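PDB 1NRF: regulatory protein BLAR1 from Bacillus licheniformis, which probably senses beta-lactam antibiotics at the cell surface, its extracellular C-terminal sensor domain being acylated on a serine so that the signal passes to the cytoplasm. Local coordinates for residues 39-44 with 224-229; 195-200 with 217-222; 21-26 with 48-53. One frame throughout, in Å; residues are numbered along the deposited sequence.

Interaction 1 of 3, residues 39-44 with 224-229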
ATOM      1  N   LEU A  39       5.040  12.697  -1.627  1.00 26.12           N
ATOM      2  CA  LEU A  39       6.377  12.146  -1.817  1.00 28.10           C
ATOM      3  C   LEU A  39       7.243  12.612  -0.643  1.00 29.72           C
ATOM      4  O   LEU A  39       7.126  13.758  -0.202  1.00 32.03           O
ATOM      5  CB  LEU A  39       6.976  12.640  -3.121  1.00 28.51           C
ATOM      6  CG  LEU A  39       8.454  12.305  -3.322  1.00 30.11           C
ATOM      7  CD1 LEU A  39       8.599  10.859  -3.790  1.00 28.31           C
ATOM      8  CD2 LEU A  39       9.045  13.259  -4.347  1.00 26.29           C
ATOM      9  N   PHE A  40       8.097  11.732  -0.127  1.00 30.52           N
ATOM     10  CA  PHE A  40       8.968  12.096   0.986  1.00 29.96           C
ATOM     11  C   PHE A  40      10.442  11.805   0.729  1.00 31.30           C
ATOM     12  O   PHE A  40      10.832  10.650   0.525  1.00 31.01           O
ATOM     13  CB  PHE A  40       8.530  11.391   2.273  1.00 29.96           C
ATOM     14  CG  PHE A  40       9.371  11.744   3.480  1.00 30.03           C
ATOM     15  CD1 PHE A  40      10.275  10.819   4.017  1.00 28.84           C
ATOM     16  CD2 PHE A  40       9.276  13.007   4.065  1.00 27.20           C
ATOM     17  CE1 PHE A  40      11.072  11.152   5.118  1.00 29.02           C
ATOM     18  CE2 PHE A  40      10.066  13.348   5.162  1.00 27.87           C
ATOM     19  CZ  PHE A  40      10.970  12.415   5.691  1.00 26.57           C
ATOM     20  N   ASN A  41      11.250  12.867   0.747  1.00 31.91           N
ATOM     21  CA  ASN A  41      12.695  12.772   0.540  1.00 32.51           C
ATOM     22  C   ASN A  41      13.364  12.611   1.912  1.00 32.71           C
ATOM     23  O   ASN A  41      13.416  13.554   2.698  1.00 30.14           O
ATOM     24  CB  ASN A  41      13.208  14.042  -0.146  1.00 30.59           C
ATOM     25  CG  ASN A  41      14.651  13.920  -0.612  1.00 31.07           C
ATOM     26  OD1 ASN A  41      15.492  13.339   0.079  1.00 31.54           O
ATOM     27  ND2 ASN A  41      14.947  14.483  -1.782  1.00 27.94           N
ATOM     28  N   SER A  42      13.877  11.417   2.183  1.00 35.44           N
ATOM     29  CA  SER A  42      14.512  11.115   3.464  1.00 39.60           C
ATOM     30  C   SER A  42      15.673  12.031   3.812  1.00 41.21           C
ATOM     31  O   SER A  42      15.719  12.601   4.905  1.00 41.08           O
ATOM     32  CB  SER A  42      14.995   9.662   3.488  1.00 40.92           C
ATOM     33  OG  SER A  42      13.922   8.759   3.282  1.00 42.37           O
ATOM     34  N   ASN A  43      16.615  12.157   2.884  1.00 43.09           N
ATOM     35  CA  ASN A  43      17.787  13.003   3.087  1.00 44.88           C
ATOM     36  C   ASN A  43      17.426  14.465   3.284  1.00 44.52           C
ATOM     37  O   ASN A  43      17.963  15.132   4.161  1.00 46.11           O
ATOM     38  CB  ASN A  43      18.746  12.892   1.898  1.00 46.39           C
ATOM     39  CG  ASN A  43      19.382  11.530   1.789  1.00 47.03           C
ATOM     40  OD1 ASN A  43      19.303  10.723   2.713  1.00 47.99           O
ATOM     41  ND2 ASN A  43      20.034  11.267   0.657  1.00 48.05           N
ATOM     42  N   ARG A  44      16.522  14.965   2.456  1.00 45.58           N
ATOM     43  CA  ARG A  44      16.104  16.355   2.540  1.00 45.94           C
ATOM     44  C   ARG A  44      14.974  16.534   3.549  1.00 46.17           C
ATOM     45  O   ARG A  44      14.527  17.662   3.789  1.00 46.97           O
ATOM     46  CB  ARG A  44      15.643  16.841   1.162  1.00 47.61           C
ATOM     47  CG  ARG A  44      16.728  16.828   0.087  1.00 51.38           C
ATOM     48  CD  ARG A  44      17.766  17.932   0.299  1.00 55.14           C
ATOM     49  NE  ARG A  44      17.183  19.271   0.194  1.00 56.45           N
ATOM     50  CZ  ARG A  44      16.639  19.771  -0.913  1.00 57.10           C
ATOM     51  NH1 ARG A  44      16.599  19.052  -2.030  1.00 56.73           N
ATOM     52  NH2 ARG A  44      16.124  20.993  -0.901  1.00 56.98           N
ATOM     53  N   ASN A 224      19.765   7.416  -1.233  1.00 36.81           N
ATOM     54  CA  ASN A 224      18.514   7.977  -0.728  1.00 35.44           C
ATOM     55  C   ASN A 224      17.324   7.014  -0.867  1.00 33.82           C
ATOM     56  O   ASN A 224      17.415   5.975  -1.520  1.00 33.10           O
ATOM     57  CB  ASN A 224      18.226   9.284  -1.482  1.00 34.23           C
ATOM     58  CG  ASN A 224      17.421  10.279  -0.668  1.00 33.02           C
ATOM     59  OD1 ASN A 224      17.079  10.031   0.491  1.00 34.17           O
ATOM     60  ND2 ASN A 224      17.117  11.423  -1.276  1.00 31.22           N
ATOM     61  N   THR A 225      16.217   7.363  -0.223  1.00 32.60           N
ATOM     62  CA  THR A 225      15.001   6.563  -0.285  1.00 32.00           C
ATOM     63  C   THR A 225      13.810   7.505  -0.350  1.00 30.62           C
ATOM     64  O   THR A 225      13.665   8.406   0.481  1.00 29.90           O
ATOM     65  CB  THR A 225      14.849   5.655   0.938  1.00 31.49           C
ATOM     66  OG1 THR A 225      16.054   4.914   1.124  1.00 36.51           O
ATOM     67  CG2 THR A 225      13.705   4.668   0.729  1.00 31.59           C
ATOM     68  N   PHE A 226      12.965   7.291  -1.345  1.00 29.31           N
ATOM     69  CA  PHE A 226      11.794   8.126  -1.537  1.00 29.72           C
ATOM     70  C   PHE A 226      10.539   7.342  -1.223  1.00 29.39           C
ATOM     71  O   PHE A 226      10.335   6.262  -1.764  1.00 30.99           O
ATOM     72  CB  PHE A 226      11.737   8.622  -2.991  1.00 29.58           C
ATOM     73  CG  PHE A 226      12.872   9.526  -3.369  1.00 29.21           C
ATOM     74  CD1 PHE A 226      12.747  10.911  -3.241  1.00 29.18           C
ATOM     75  CD2 PHE A 226      14.084   8.993  -3.807  1.00 28.11           C
ATOM     76  CE1 PHE A 226      13.818  11.760  -3.540  1.00 31.66           C
ATOM     77  CE2 PHE A 226      15.169   9.826  -4.109  1.00 30.58           C
ATOM     78  CZ  PHE A 226      15.038  11.215  -3.976  1.00 32.48           C
ATOM     79  N   PHE A 227       9.696   7.890  -0.357  1.00 29.55           N
ATOM     80  CA  PHE A 227       8.441   7.246   0.006  1.00 28.12           C
ATOM     81  C   PHE A 227       7.315   8.022  -0.651  1.00 27.61           C
ATOM     82  O   PHE A 227       7.288   9.245  -0.593  1.00 27.79           O
ATOM     83  CB  PHE A 227       8.261   7.233   1.528  1.00 29.87           C
ATOM     84  CG  PHE A 227       9.285   6.403   2.254  1.00 29.58           C
ATOM     85  CD1 PHE A 227      10.482   6.967   2.683  1.00 29.15           C
ATOM     86  CD2 PHE A 227       9.061   5.051   2.480  1.00 29.13           C
ATOM     87  CE1 PHE A 227      11.438   6.200   3.325  1.00 29.31           C
ATOM     88  CE2 PHE A 227      10.010   4.271   3.120  1.00 30.16           C
ATOM     89  CZ  PHE A 227      11.207   4.847   3.545  1.00 31.36           C
ATOM     90  N   PHE A 228       6.382   7.313  -1.277  1.00 27.50           N
ATOM     91  CA  PHE A 228       5.280   7.970  -1.973  1.00 26.58           C
ATOM     92  C   PHE A 228       3.927   7.271  -1.818  1.00 26.95           C
ATOM     93  O   PHE A 228       3.840   6.076  -1.540  1.00 27.94           O
ATOM     94  CB  PHE A 228       5.603   8.071  -3.468  1.00 26.04           C
ATOM     95  CG  PHE A 228       5.790   6.739  -4.120  1.00 24.84           C
ATOM     96  CD1 PHE A 228       7.030   6.122  -4.126  1.00 23.62           C
ATOM     97  CD2 PHE A 228       4.700   6.058  -4.664  1.00 28.46           C
ATOM     98  CE1 PHE A 228       7.189   4.837  -4.661  1.00 22.74           C
ATOM     99  CE2 PHE A 228       4.845   4.776  -5.199  1.00 25.89           C
ATOM    100  CZ  PHE A 228       6.098   4.165  -5.195  1.00 24.80           C
ATOM    101  N   ALA A 229       2.870   8.039  -2.025  1.00 26.06           N
ATOM    102  CA  ALA A 229       1.524   7.526  -1.934  1.00 25.82           C
ATOM    103  C   ALA A 229       0.629   8.394  -2.802  1.00 26.37           C
ATOM    104  O   ALA A 229       0.665   9.624  -2.725  1.00 26.44           O
ATOM    105  CB  ALA A 229       1.042   7.542  -0.477  1.00 27.25           C
TER

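Interaction 2 of 3, residues 195-200 with 217-222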
ATOM      1  N   ARG A 195      18.095   2.374  -9.425  1.00 46.49           N
ATOM      2  CA  ARG A 195      16.989   2.510  -8.494  1.00 41.85           C
ATOM      3  C   ARG A 195      16.082   1.294  -8.449  1.00 38.00           C
ATOM      4  O   ARG A 195      15.815   0.670  -9.474  1.00 38.27           O
ATOM      5  CB  ARG A 195      16.152   3.725  -8.877  1.00 42.76           C
ATOM      6  CG  ARG A 195      16.944   4.997  -9.025  1.00 43.00           C
ATOM      7  CD  ARG A 195      16.886   5.496 -10.454  1.00 44.36           C
ATOM      8  NE  ARG A 195      16.607   6.929 -10.517  1.00 43.81           N
ATOM      9  CZ  ARG A 195      17.354   7.869  -9.947  1.00 42.88           C
ATOM     10  NH1 ARG A 195      18.437   7.547  -9.258  1.00 43.46           N
ATOM     11  NH2 ARG A 195      17.010   9.140 -10.064  1.00 44.85           N
ATOM     12  N   VAL A 196      15.601   0.975  -7.253  1.00 33.52           N
ATOM     13  CA  VAL A 196      14.696  -0.152  -7.055  1.00 30.34           C
ATOM     14  C   VAL A 196      13.308   0.354  -6.670  1.00 28.44           C
ATOM     15  O   VAL A 196      13.159   1.102  -5.706  1.00 26.17           O
ATOM     16  CB  VAL A 196      15.178  -1.088  -5.932  1.00 28.57           C
ATOM     17  CG1 VAL A 196      14.191  -2.216  -5.763  1.00 28.78           C
ATOM     18  CG2 VAL A 196      16.556  -1.636  -6.255  1.00 28.84           C
ATOM     19  N   LEU A 197      12.300  -0.067  -7.425  1.00 27.76           N
ATOM     20  CA  LEU A 197      10.927   0.329  -7.167  1.00 28.84           C
ATOM     21  C   LEU A 197      10.149  -0.741  -6.399  1.00 30.59           C
ATOM     22  O   LEU A 197      10.142  -1.909  -6.782  1.00 31.69           O
ATOM     23  CB  LEU A 197      10.199   0.601  -8.479  1.00 28.46           C
ATOM     24  CG  LEU A 197       8.745   1.075  -8.357  1.00 28.30           C
ATOM     25  CD1 LEU A 197       8.739   2.499  -7.808  1.00 27.28           C
ATOM     26  CD2 LEU A 197       8.047   1.029  -9.722  1.00 25.03           C
ATOM     27  N   SER A 198       9.507  -0.328  -5.310  1.00 29.90           N
ATOM     28  CA  SER A 198       8.676  -1.205  -4.493  1.00 29.51           C
ATOM     29  C   SER A 198       7.323  -0.490  -4.403  1.00 29.98           C
ATOM     30  O   SER A 198       7.281   0.747  -4.358  1.00 29.26           O
ATOM     31  CB  SER A 198       9.260  -1.375  -3.081  1.00 30.70           C
ATOM     32  OG  SER A 198      10.450  -2.149  -3.078  1.00 31.47           O
ATOM     33  N   GLY A 199       6.230  -1.254  -4.391  1.00 27.02           N
ATOM     34  CA  GLY A 199       4.914  -0.653  -4.301  1.00 24.17           C
ATOM     35  C   GLY A 199       3.766  -1.642  -4.256  1.00 26.10           C
ATOM     36  O   GLY A 199       3.956  -2.848  -4.415  1.00 26.05           O
ATOM     37  N   LYS A 200       2.560  -1.126  -4.039  1.00 26.35           N
ATOM     38  CA  LYS A 200       1.370  -1.965  -3.974  1.00 26.45           C
ATOM     39  C   LYS A 200       0.113  -1.167  -4.314  1.00 25.36           C
ATOM     40  O   LYS A 200      -0.102  -0.070  -3.795  1.00 24.53           O
ATOM     41  CB  LYS A 200       1.252  -2.593  -2.582  1.00 28.43           C
ATOM     42  CG  LYS A 200       0.766  -4.047  -2.610  1.00 32.22           C
ATOM     43  CD  LYS A 200      -0.734  -4.126  -2.421  1.00 32.42           C
ATOM     44  CE  LYS A 200      -1.323  -5.314  -3.132  1.00 28.01           C
ATOM     45  NZ  LYS A 200      -1.480  -4.992  -4.571  1.00 32.03           N
ATOM     46  N   GLY A 217       4.306   3.107  -1.883  1.00 25.97           N
ATOM     47  CA  GLY A 217       5.557   2.387  -1.971  1.00 27.29           C
ATOM     48  C   GLY A 217       6.739   3.322  -1.837  1.00 29.06           C
ATOM     49  O   GLY A 217       6.620   4.430  -1.319  1.00 28.56           O
ATOM     50  N   TYR A 218       7.896   2.878  -2.302  1.00 29.51           N
ATOM     51  CA  TYR A 218       9.079   3.707  -2.210  1.00 30.11           C
ATOM     52  C   TYR A 218      10.106   3.387  -3.295  1.00 30.82           C
ATOM     53  O   TYR A 218      10.019   2.374  -3.993  1.00 28.28           O
ATOM     54  CB  TYR A 218       9.692   3.566  -0.808  1.00 27.95           C
ATOM     55  CG  TYR A 218       9.756   2.141  -0.332  1.00 28.45           C
ATOM     56  CD1 TYR A 218      10.827   1.318  -0.675  1.00 28.94           C
ATOM     57  CD2 TYR A 218       8.705   1.586   0.404  1.00 26.81           C
ATOM     58  CE1 TYR A 218      10.850  -0.026  -0.302  1.00 28.90           C
ATOM     59  CE2 TYR A 218       8.718   0.246   0.775  1.00 26.74           C
ATOM     60  CZ  TYR A 218       9.791  -0.554   0.421  1.00 26.42           C
ATOM     61  OH  TYR A 218       9.800  -1.881   0.764  1.00 28.25           O
ATOM     62  N   VAL A 219      11.052   4.296  -3.459  1.00 32.45           N
ATOM     63  CA  VAL A 219      12.115   4.119  -4.433  1.00 33.90           C
ATOM     64  C   VAL A 219      13.429   4.144  -3.668  1.00 33.97           C
ATOM     65  O   VAL A 219      13.696   5.069  -2.886  1.00 33.06           O
ATOM     66  CB  VAL A 219      12.125   5.248  -5.487  1.00 33.49           C
ATOM     67  CG1 VAL A 219      13.344   5.102  -6.390  1.00 35.86           C
ATOM     68  CG2 VAL A 219      10.847   5.200  -6.319  1.00 36.52           C
ATOM     69  N   GLU A 220      14.239   3.117  -3.875  1.00 33.10           N
ATOM     70  CA  GLU A 220      15.522   3.058  -3.205  1.00 35.17           C
ATOM     71  C   GLU A 220      16.640   3.387  -4.176  1.00 35.52           C
ATOM     72  O   GLU A 220      16.791   2.717  -5.200  1.00 36.15           O
ATOM     73  CB  GLU A 220      15.758   1.666  -2.636  1.00 36.13           C
ATOM     74  CG  GLU A 220      14.599   1.142  -1.834  1.00 38.29           C
ATOM     75  CD  GLU A 220      14.776  -0.305  -1.473  1.00 39.64           C
ATOM     76  OE1 GLU A 220      15.474  -0.587  -0.475  1.00 38.97           O
ATOM     77  OE2 GLU A 220      14.223  -1.159  -2.202  1.00 41.81           O
ATOM     78  N   THR A 221      17.410   4.426  -3.861  1.00 34.31           N
ATOM     79  CA  THR A 221      18.547   4.794  -4.696  1.00 33.92           C
ATOM     80  C   THR A 221      19.818   4.401  -3.939  1.00 35.80           C
ATOM     81  O   THR A 221      19.759   3.783  -2.864  1.00 34.82           O
ATOM     82  CB  THR A 221      18.589   6.315  -5.031  1.00 34.06           C
ATOM     83  OG1 THR A 221      18.833   7.081  -3.839  1.00 30.42           O
ATOM     84  CG2 THR A 221      17.268   6.755  -5.692  1.00 31.94           C
ATOM     85  N   ALA A 222      20.966   4.751  -4.505  1.00 36.11           N
ATOM     86  CA  ALA A 222      22.240   4.407  -3.901  1.00 36.89           C
ATOM     87  C   ALA A 222      22.526   5.200  -2.647  1.00 36.73           C
ATOM     88  O   ALA A 222      23.254   4.733  -1.777  1.00 38.14           O
ATOM     89  CB  ALA A 222      23.367   4.602  -4.909  1.00 35.98           C
TER
HETATM   90  O   HOH W   1      12.283   0.041  -3.424  1.00  9.97           O
HETATM   91  O   HOH W   2      10.961  -3.756  -1.339  1.00 15.18           O

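Interaction 3 of 3, residues 21-26 with 48-53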
ATOM      1  N   TYR A  21       4.740  22.296  -1.916  1.00 49.29           N
ATOM      2  CA  TYR A  21       3.526  22.001  -2.652  1.00 47.21           C
ATOM      3  C   TYR A  21       3.742  22.165  -4.149  1.00 47.72           C
ATOM      4  O   TYR A  21       4.448  23.071  -4.587  1.00 46.09           O
ATOM      5  CB  TYR A  21       2.404  22.914  -2.172  1.00 45.16           C
ATOM      6  CG  TYR A  21       1.982  22.625  -0.754  1.00 45.20           C
ATOM      7  CD1 TYR A  21       1.035  21.636  -0.477  1.00 44.48           C
ATOM      8  CD2 TYR A  21       2.562  23.300   0.320  1.00 43.65           C
ATOM      9  CE1 TYR A  21       0.677  21.325   0.830  1.00 43.37           C
ATOM     10  CE2 TYR A  21       2.211  22.992   1.630  1.00 44.76           C
ATOM     11  CZ  TYR A  21       1.267  22.002   1.875  1.00 44.14           C
ATOM     12  OH  TYR A  21       0.920  21.685   3.162  1.00 46.57           O
ATOM     13  N   GLU A  22       3.146  21.268  -4.927  1.00 48.69           N
ATOM     14  CA  GLU A  22       3.261  21.322  -6.378  1.00 49.79           C
ATOM     15  C   GLU A  22       1.959  20.932  -7.043  1.00 49.96           C
ATOM     16  O   GLU A  22       1.068  20.360  -6.411  1.00 49.92           O
ATOM     17  CB  GLU A  22       4.385  20.414  -6.865  1.00 50.55           C
ATOM     18  CG  GLU A  22       5.756  20.955  -6.543  1.00 53.76           C
ATOM     19  CD  GLU A  22       6.862  20.089  -7.094  1.00 56.26           C
ATOM     20  OE1 GLU A  22       6.835  19.796  -8.308  1.00 55.53           O
ATOM     21  OE2 GLU A  22       7.760  19.708  -6.313  1.00 59.22           O
ATOM     22  N   ASP A  23       1.852  21.250  -8.325  1.00 49.79           N
ATOM     23  CA  ASP A  23       0.645  20.951  -9.079  1.00 50.37           C
ATOM     24  C   ASP A  23       0.901  19.846 -10.097  1.00 48.96           C
ATOM     25  O   ASP A  23       1.759  19.983 -10.966  1.00 48.51           O
ATOM     26  CB  ASP A  23       0.153  22.214  -9.795  1.00 50.42           C
ATOM     27  CG  ASP A  23      -1.217  22.038 -10.404  1.00 50.72           C
ATOM     28  OD1 ASP A  23      -1.680  22.956 -11.107  1.00 51.48           O
ATOM     29  OD2 ASP A  23      -1.836  20.980 -10.174  1.00 51.29           O
ATOM     30  N   TYR A  24       0.152  18.754  -9.980  1.00 48.14           N
ATOM     31  CA  TYR A  24       0.296  17.631 -10.891  1.00 46.98           C
ATOM     32  C   TYR A  24      -1.047  17.253 -11.493  1.00 46.49           C
ATOM     33  O   TYR A  24      -1.223  16.150 -12.014  1.00 46.67           O
ATOM     34  CB  TYR A  24       0.886  16.435 -10.158  1.00 48.32           C
ATOM     35  CG  TYR A  24       2.227  16.704  -9.522  1.00 48.01           C
ATOM     36  CD1 TYR A  24       3.327  17.074 -10.291  1.00 48.83           C
ATOM     37  CD2 TYR A  24       2.401  16.562  -8.150  1.00 49.55           C
ATOM     38  CE1 TYR A  24       4.576  17.291  -9.702  1.00 49.91           C
ATOM     39  CE2 TYR A  24       3.636  16.775  -7.553  1.00 50.49           C
ATOM     40  CZ  TYR A  24       4.717  17.136  -8.331  1.00 49.62           C
ATOM     41  OH  TYR A  24       5.933  17.328  -7.723  1.00 51.86           O
ATOM     42  N   SER A  25      -1.992  18.185 -11.417  1.00 45.96           N
ATOM     43  CA  SER A  25      -3.333  17.996 -11.956  1.00 45.86           C
ATOM     44  C   SER A  25      -3.348  17.278 -13.301  1.00 44.94           C
ATOM     45  O   SER A  25      -4.048  16.281 -13.473  1.00 44.24           O
ATOM     46  CB  SER A  25      -4.027  19.351 -12.124  1.00 46.28           C
ATOM     47  OG  SER A  25      -4.271  19.962 -10.875  1.00 48.65           O
ATOM     48  N   THR A  26      -2.578  17.804 -14.251  1.00 45.14           N
ATOM     49  CA  THR A  26      -2.504  17.247 -15.601  1.00 45.39           C
ATOM     50  C   THR A  26      -2.185  15.750 -15.634  1.00 44.21           C
ATOM     51  O   THR A  26      -2.641  15.030 -16.527  1.00 41.60           O
ATOM     52  CB  THR A  26      -1.465  18.018 -16.454  1.00 47.38           C
ATOM     53  OG1 THR A  26      -0.232  18.128 -15.730  1.00 49.70           O
ATOM     54  CG2 THR A  26      -1.979  19.413 -16.786  1.00 47.92           C
ATOM     55  N   THR A  48       6.828  16.547  -0.711  1.00 34.34           N
ATOM     56  CA  THR A  48       6.379  17.257  -1.893  1.00 35.35           C
ATOM     57  C   THR A  48       4.979  16.703  -2.087  1.00 37.28           C
ATOM     58  O   THR A  48       4.808  15.499  -2.301  1.00 37.08           O
ATOM     59  CB  THR A  48       7.220  16.938  -3.125  1.00 34.55           C
ATOM     60  OG1 THR A  48       8.588  17.277  -2.873  1.00 36.34           O
ATOM     61  CG2 THR A  48       6.725  17.748  -4.319  1.00 37.20           C
ATOM     62  N   ILE A  49       3.972  17.559  -1.976  1.00 38.00           N
ATOM     63  CA  ILE A  49       2.620  17.069  -2.143  1.00 40.60           C
ATOM     64  C   ILE A  49       1.686  17.899  -2.988  1.00 38.33           C
ATOM     65  O   ILE A  49       1.700  19.125  -2.955  1.00 35.73           O
ATOM     66  CB  ILE A  49       1.928  16.817  -0.783  1.00 44.93           C
ATOM     67  CG1 ILE A  49       2.008  18.058   0.095  1.00 46.79           C
ATOM     68  CG2 ILE A  49       2.565  15.624  -0.094  1.00 46.01           C
ATOM     69  CD1 ILE A  49       1.411  17.841   1.477  1.00 51.35           C
ATOM     70  N   TYR A  50       0.872  17.180  -3.753  1.00 38.26           N
ATOM     71  CA  TYR A  50      -0.127  17.773  -4.616  1.00 38.07           C
ATOM     72  C   TYR A  50      -1.496  17.492  -3.993  1.00 39.01           C
ATOM     73  O   TYR A  50      -1.786  16.347  -3.611  1.00 37.91           O
ATOM     74  CB  TYR A  50      -0.047  17.162  -6.021  1.00 38.05           C
ATOM     75  CG  TYR A  50      -1.282  17.408  -6.850  1.00 37.03           C
ATOM     76  CD1 TYR A  50      -2.071  16.343  -7.279  1.00 37.85           C
ATOM     77  CD2 TYR A  50      -1.709  18.704  -7.131  1.00 37.24           C
ATOM     78  CE1 TYR A  50      -3.258  16.559  -7.958  1.00 38.36           C
ATOM     79  CE2 TYR A  50      -2.901  18.933  -7.814  1.00 38.65           C
ATOM     80  CZ  TYR A  50      -3.672  17.855  -8.220  1.00 39.65           C
ATOM     81  OH  TYR A  50      -4.865  18.070  -8.869  1.00 40.37           O
ATOM     82  N   ASN A  51      -2.314  18.542  -3.894  1.00 38.60           N
ATOM     83  CA  ASN A  51      -3.663  18.474  -3.334  1.00 38.16           C
ATOM     84  C   ASN A  51      -3.623  18.091  -1.856  1.00 39.48           C
ATOM     85  O   ASN A  51      -3.867  16.935  -1.503  1.00 39.14           O
ATOM     86  CB  ASN A  51      -4.497  17.454  -4.110  1.00 38.30           C
ATOM     87  CG  ASN A  51      -5.976  17.573  -3.829  1.00 36.15           C
ATOM     88  OD1 ASN A  51      -6.386  18.145  -2.822  1.00 37.92           O
ATOM     89  ND2 ASN A  51      -6.789  17.017  -4.717  1.00 35.20           N
ATOM     90  N   ARG A  52      -3.333  19.070  -1.001  1.00 39.80           N
ATOM     91  CA  ARG A  52      -3.234  18.842   0.434  1.00 41.45           C
ATOM     92  C   ARG A  52      -4.472  18.208   1.070  1.00 42.10           C
ATOM     93  O   ARG A  52      -4.362  17.396   1.996  1.00 41.47           O
ATOM     94  CB  ARG A  52      -2.910  20.154   1.161  1.00 44.56           C
ATOM     95  CG  ARG A  52      -2.421  19.925   2.590  1.00 48.19           C
ATOM     96  CD  ARG A  52      -2.091  21.201   3.347  1.00 49.94           C
ATOM     97  NE  ARG A  52      -1.503  20.898   4.656  1.00 53.54           N
ATOM     98  CZ  ARG A  52      -2.134  20.258   5.640  1.00 54.21           C
ATOM     99  NH1 ARG A  52      -3.385  19.850   5.478  1.00 55.51           N
ATOM    100  NH2 ARG A  52      -1.511  20.014   6.786  1.00 53.49           N
ATOM    101  N   LYS A  53      -5.646  18.580   0.574  1.00 42.12           N
ATOM    102  CA  LYS A  53      -6.897  18.063   1.114  1.00 41.85           C
ATOM    103  C   LYS A  53      -6.978  16.537   0.981  1.00 40.03           C
ATOM    104  O   LYS A  53      -7.197  15.837   1.965  1.00 39.36           O
ATOM    105  CB  LYS A  53      -8.074  18.742   0.406  1.00 44.09           C
ATOM    106  CG  LYS A  53      -9.434  18.511   1.057  1.00 48.43           C
ATOM    107  CD  LYS A  53     -10.509  19.337   0.358  1.00 50.51           C
ATOM    108  CE  LYS A  53     -11.868  19.159   1.015  1.00 53.72           C
ATOM    109  NZ  LYS A  53     -12.313  17.734   1.002  1.00 57.31           N
TER
HETATM  110  O   HOH W   3      -1.565  21.518  -4.894  1.00 41.03           O

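Interaction 1 of 3, residues 39-44 with 224-229
Phe40 and Phe227 face each other as an antiparallel hydrogen-bonded pair between strands 33-41 and 225-234, in the central sheet of a penicillin-binding transpeptidase-type domain. Phe40 N gives to Phe227 O at 2.7 Å, and Phe227 N returns a bond to Phe40 O at 3.1 Å. This is the tightly packed part. The two rings leave the same face of the sheet and lie side by side, with CD1 of Phe227 at the edge of the Phe40 ring. On the other face, CD1 of Leu39 rests against the CB atoms of both Phe226 and Phe228. Leu39 CG stands anti to the backbone N (chi1 171°), which carries this methyl group across to the neighbouring strand.

Past Asn41 the strand ends, and the more solvent-accessible side is held by polar groups. Asn41 OD1 takes an almost straight bond from Asn224 ND2 at 2.9 Å. It also accepts from Arg44 N, an Asx motif that ties down the turn. The two donors reach it from opposite faces of the amide plane, so this one oxygen is gripped twice. The amides of Asn43 and Asn224 stack nearly parallel, 4° apart, and Asn224 OD1 receives Asn43 N at 3.2 Å. Asn43 ND2 itself bonds to Asp223 O. Ser42 OG sits in the plane of the Phe227 ring, at its edge, and donates to Thr225 O at 2.8 Å.

Helix 158-170 lies against the Phe40 and Phe227 face, with Val162 touching both rings and Tyr169 meeting Phe227 edge-to-face. On the opposite face, Ile256 touches Leu39 and Phe226. Within the sheet, strand 46-50 flanks strand 33-41, and strand 211-220 flanks strand 225-234.

Interaction 2 of 3, residues 195-200 with 217-222
Ser198 and Tyr218 pair in the antiparallel beta hairpin of strands 195-205 and 211-220. Ser198 CB lies over one face of the Tyr218 ring in a CH-pi contact, 3.8 Å from its centroid and offset toward the rim. Tyr218 CG sits between its backbone N and carbonyl carbon (chi1 45°), which swings the ring over the serine. Two backbone bonds join this pair, and two more join Val196 and Glu220. On the opposite face, Leu197 CD1 packs on Val219 CG2 at 3.7 Å. Gly199 and Gly217 bring the strands to a CA-CA distance of 3.9 Å, and the backbone angles of Gly217 (phi 154°, psi -160°) suit glycine.

Farther out, Tyr169 OH bonds to Glu220 OE1, and the Tyr169 ring meets Tyr218 edge-to-face. Phe228 of the next strand touches both Leu197 and Val219. Lys200, probably the lysine of the K(T/S)G motif, closes the segment toward the active site. Its NZ bonds to Ser111 OG, and its side chain touches Ser63, the probable acylated serine. One water lies 2.7 Å from Val196 O, 2.6 Å from Glu220 OE2 and 2.9 Å from Ser198 OG, bridging the two strands.

Interaction 3 of 3, residues 21-26 with 48-53
Tyr50 lays one face of its ring against the backbone N atoms of Tyr24 and Ser25, where the chain leaves edge strand 18-21 and enters helix 25-29. CB of Asn51 covers the opposite face, over the ring centre. The strand pairing is a short parallel bridge, Tyr21 with Ile49, at the rim of the central sheet. One backbone bond here runs from Glu22 N to Ile49 O at 3.3 Å; the backbone of Ile49 also bonds to Glu20.

Tyr50 CG is anti to the backbone N (chi1 163°), which sends the ring across to residues 22-25. Its edge meets Glu22 O. Its CB packs on Tyr24 CD2 as the two side chains slide past each other in opposite directions. Tyr24 is the N-cap residue of helix 25-29.

Tyr21 runs beside Ile49 in the same direction, with CE1 at 3.6 Å from Ile49 CG1. Its OH lies in the plane of the Arg52 guanidinium, at the edge, and takes a weak bond from Arg52 NE. Glu22 lies across Thr48, and its OE2 forms a salt bridge with Lys254.

The start of the helix is fixed by an Asx turn, in which Asp23 OD2 accepts from Ser25 N above the carboxylate plane. The same oxygen uses its syn lone pair for Ser25 OG at 2.7 Å. Ser25 OG in turn accepts from Tyr50 OH at 2.8 Å.

All three contacts belong to one mixed sheet. Across it, strands 18-21, 46-50, 33-41, 225-234, 211-220, 195-205 and the outer strand 188-192 follow in that order. Interaction 3 joins the first two, interaction 1 joins 33-41 and 225-234, and interaction 2 joins 211-220 and 195-205. Centres of interactions 1 and 2 are about 10 Å apart, those of 1 and 3 about 16 Å, and those of 2 and 3 about 21 Å. Interactions 2 and 3 do not touch. Along the chain, interaction 3 closes before interaction 2 opens, while interaction 1 pairs an early strand with a late one. The sheet thus brings early and late parts of the chain side by side, and interaction 2 lies toward the probable acylation site.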